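Local coordinates for protein diheme cytochrome C NAPB (Haemophilus influenzae, PDB 1JNI) that probably carries electrons through two stacked c-type hemes as the small, diheme cytochrome subunit of the periplasmic nitrate reductase, at residues 53-58 with 95-100. Residues are numbered along the deposited sequence; the frame is centred on the assembly and turned at random.
Sequences NVNQCL and YFCLQC. With HEC (heme c), chain B.
With CG anti to the backbone N in both residues (chi1 -169° in N55, -179° in Y95), the two side chains reach for each other from opposite directions, and the N55 amide ends over a face of the Y95 ring. They meet where the two heme-binding CXXCH motifs of this diheme cytochrome c come together, each lending its first cysteine. N55 ND2 stands 3.7 Å above the plane of the Y95 ring, over its centre, with the amide and ring planes 87° apart. The same ND2 of N55 is 3.0 Å from Y95 O. At its other end the amide bonds within its own segment, 53-58: OD1 takes weak bonds from C57 N and L58 N, capping the turn that leads into helix 58-61. Weak as they are, these bonds probably help set the rotation of the amide. Y95 OH lies 3.3 Å from V54 O, but its hydrogen bond is to T51 O, in the first strand of the antiparallel pair 50-51 and 54-55. The edge of Y95, at CD2, points onto a face of the F96 ring, over its centre.

The buried cysteines face each other. C97 SG and C100 SG are bonded to CAB and CAC of one heme, and C57 SG to CAB of the other. L58 CD2 rests 3.8 Å from CBB of the heme that C97 holds, and between the two thioether links C57 SG and C97 SG lie 3.6 Å apart.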
loop_
_atom_site.group_PDB
_atom_site.type_symbol
_atom_site.label_atom_id
_atom_site.label_comp_id
_atom_site.label_asym_id
_atom_site.label_seq_id
_atom_site.Cartn_x
_atom_site.Cartn_y
_atom_site.Cartn_z
ATOM N N ASN A 53 -3.927 12.103 6.459
ATOM C CA ASN A 53 -2.607 12.258 7.016
ATOM C C ASN A 53 -2.014 11.012 7.676
ATOM O O ASN A 53 -0.928 11.125 8.243
ATOM C CB ASN A 53 -2.626 13.381 8.068
ATOM C CG ASN A 53 -2.944 14.746 7.506
ATOM O OD1 ASN A 53 -2.209 15.263 6.670
ATOM N ND2 ASN A 53 -4.024 15.394 7.929
ATOM N N VAL A 54 -2.713 9.886 7.627
ATOM C CA VAL A 54 -2.298 8.631 8.263
ATOM C C VAL A 54 -2.438 7.477 7.292
ATOM O O VAL A 54 -3.560 7.336 6.753
ATOM C CB VAL A 54 -3.121 8.326 9.529
ATOM C CG1 VAL A 54 -2.797 6.973 10.111
ATOM C CG2 VAL A 54 -2.863 9.359 10.599
ATOM N N ASN A 55 -1.372 6.708 7.067
ATOM C CA ASN A 55 -1.541 5.459 6.251
ATOM C C ASN A 55 -0.734 4.341 6.928
ATOM O O ASN A 55 0.444 4.197 6.723
ATOM C CB ASN A 55 -1.123 5.619 4.809
ATOM C CG ASN A 55 -1.536 4.446 3.950
ATOM O OD1 ASN A 55 -1.406 3.298 4.407
ATOM N ND2 ASN A 55 -2.037 4.704 2.741
ATOM N N GLN A 56 -1.393 3.554 7.754
ATOM C CA GLN A 56 -0.674 2.575 8.564
ATOM C C GLN A 56 -0.255 1.366 7.735
ATOM O O GLN A 56 0.706 0.664 8.100
ATOM C CB GLN A 56 -1.499 2.226 9.798
ATOM C CG GLN A 56 -1.662 3.369 10.803
ATOM C CD GLN A 56 -2.358 2.855 12.043
ATOM O OE1 GLN A 56 -3.489 2.392 12.062
ATOM N NE2 GLN A 56 -1.650 2.881 13.170
ATOM N N CYS A 57 -0.832 1.138 6.560
ATOM C CA CYS A 57 -0.343 0.095 5.680
ATOM C C CYS A 57 1.142 0.311 5.269
ATOM O O CYS A 57 1.912 -0.644 5.114
ATOM C CB CYS A 57 -1.180 -0.005 4.419
ATOM S SG CYS A 57 -2.969 -0.074 4.649
ATOM N N LEU A 58 1.523 1.593 5.130
ATOM C CA LEU A 58 2.859 1.903 4.684
ATOM C C LEU A 58 3.903 1.707 5.778
ATOM O O LEU A 58 5.096 1.771 5.495
ATOM C CB LEU A 58 2.843 3.340 4.126
ATOM C CG LEU A 58 2.056 3.479 2.782
ATOM C CD1 LEU A 58 2.003 4.953 2.401
ATOM C CD2 LEU A 58 2.659 2.678 1.657
ATOM N N TYR A 95 -3.286 5.371 -2.971
ATOM C CA TYR A 95 -3.107 5.690 -1.562
ATOM C C TYR A 95 -4.139 5.041 -0.655
ATOM O O TYR A 95 -3.791 4.492 0.374
ATOM C CB TYR A 95 -3.126 7.216 -1.351
ATOM C CG TYR A 95 -2.926 7.667 0.067
ATOM C CD1 TYR A 95 -1.668 7.865 0.595
ATOM C CD2 TYR A 95 -4.001 7.913 0.915
ATOM C CE1 TYR A 95 -1.532 8.283 1.912
ATOM C CE2 TYR A 95 -3.883 8.330 2.221
ATOM C CZ TYR A 95 -2.612 8.526 2.718
ATOM O OH TYR A 95 -2.442 8.937 4.036
ATOM N N PHE A 96 -5.410 5.139 -1.060
ATOM C CA PHE A 96 -6.468 4.565 -0.238
ATOM C C PHE A 96 -6.565 3.080 -0.558
ATOM O O PHE A 96 -7.448 2.681 -1.328
ATOM C CB PHE A 96 -7.791 5.312 -0.404
ATOM C CG PHE A 96 -7.713 6.724 0.168
ATOM C CD1 PHE A 96 -7.664 7.818 -0.659
ATOM C CD2 PHE A 96 -7.708 6.927 1.542
ATOM C CE1 PHE A 96 -7.640 9.106 -0.183
ATOM C CE2 PHE A 96 -7.662 8.228 2.034
ATOM C CZ PHE A 96 -7.614 9.304 1.174
ATOM N N CYS A 97 -5.693 2.268 0.012
ATOM C CA CYS A 97 -5.450 0.848 -0.204
ATOM C C CYS A 97 -6.703 -0.031 -0.229
ATOM O O CYS A 97 -6.849 -0.917 -1.084
ATOM C CB CYS A 97 -4.476 0.233 0.830
ATOM S SG CYS A 97 -3.074 1.315 1.288
ATOM N N LEU A 98 -7.619 0.167 0.718
ATOM C CA LEU A 98 -8.815 -0.697 0.849
ATOM C C LEU A 98 -9.942 -0.329 -0.085
ATOM O O LEU A 98 -11.038 -0.950 -0.089
ATOM C CB LEU A 98 -9.237 -0.752 2.332
ATOM C CG LEU A 98 -8.248 -1.379 3.323
ATOM C CD1 LEU A 98 -8.799 -1.470 4.734
ATOM C CD2 LEU A 98 -7.801 -2.790 2.914
ATOM N N GLN A 99 -9.771 0.668 -0.945
ATOM C CA GLN A 99 -10.728 0.915 -2.032
ATOM C C GLN A 99 -10.588 -0.222 -3.058
ATOM O O GLN A 99 -11.540 -0.512 -3.791
ATOM C CB GLN A 99 -10.516 2.227 -2.777
ATOM C CG GLN A 99 -10.778 3.603 -2.189
ATOM C CD GLN A 99 -10.545 4.794 -3.096
ATOM O OE1 GLN A 99 -10.574 5.986 -2.700
ATOM N NE2 GLN A 99 -10.255 4.663 -4.391
ATOM N N CYS A 100 -9.412 -0.835 -3.186
ATOM C CA CYS A 100 -9.090 -1.860 -4.181
ATOM C C CYS A 100 -8.802 -3.233 -3.620
ATOM O O CYS A 100 -9.183 -4.224 -4.234
ATOM C CB CYS A 100 -7.864 -1.377 -4.965
ATOM S SG CYS A 100 -8.129 0.162 -5.881
HETATM FE FE HEC B . -2.125 -2.264 -4.447
HETATM C CHA HEC B . -0.600 -4.831 -6.095
HETATM C CHB HEC B . -0.328 -2.932 -1.641
HETATM C CHC HEC B . -3.267 0.658 -3.013
HETATM C CHD HEC B . -4.323 -1.867 -7.026
HETATM N NA HEC B . -0.804 -3.626 -3.943
HETATM C C1A HEC B . -0.223 -4.575 -4.783
HETATM C C2A HEC B . 0.807 -5.362 -4.079
HETATM C C3A HEC B . 0.835 -4.844 -2.808
HETATM C C4A HEC B . -0.163 -3.781 -2.758
HETATM C CMA HEC B . 1.762 -5.215 -1.651
HETATM C CAA HEC B . 1.747 -6.411 -4.704
HETATM C CBA HEC B . 3.091 -5.811 -5.206
HETATM C CGA HEC B . 2.773 -4.805 -6.282
HETATM O O1A HEC B . 2.473 -5.256 -7.411
HETATM O O2A HEC B . 2.764 -3.544 -6.073
HETATM N NB HEC B . -1.860 -1.352 -2.713
HETATM C C1B HEC B . -1.131 -1.809 -1.639
HETATM C C2B HEC B . -1.129 -0.831 -0.535
HETATM C C3B HEC B . -1.858 0.252 -0.976
HETATM C C4B HEC B . -2.299 -0.099 -2.333
HETATM C CMB HEC B . -0.454 -1.051 0.839
HETATM C CAB HEC B . -2.038 1.508 -0.331
HETATM C CBB HEC B . -0.813 2.283 0.046
HETATM N NC HEC B . -3.531 -0.911 -4.920
HETATM C C1C HEC B . -3.858 0.240 -4.215
HETATM C C2C HEC B . -5.026 0.881 -4.792
HETATM C C3C HEC B . -5.367 0.151 -5.876
HETATM C C4C HEC B . -4.372 -0.915 -6.006
HETATM C CMC HEC B . -5.754 2.095 -4.176
HETATM C CAC HEC B . -6.455 0.321 -6.778
HETATM C CBC HEC B . -6.456 1.549 -7.607
HETATM N ND HEC B . -2.428 -3.157 -6.186
HETATM C C1D HEC B . -3.351 -2.844 -7.174
HETATM C C2D HEC B . -3.192 -3.719 -8.299
HETATM C C3D HEC B . -2.153 -4.558 -8.039
HETATM C C4D HEC B . -1.694 -4.197 -6.710
HETATM C CMD HEC B . -4.055 -3.754 -9.562
HETATM C CAD HEC B . -1.613 -5.582 -9.058
HETATM C CBD HEC B . -0.237 -5.349 -9.572
HETATM C CGD HEC B . 0.260 -3.928 -9.715
HETATM O O1D HEC B . 1.299 -3.633 -9.106
HETATM O O2D HEC B . -0.357 -3.120 -10.407
#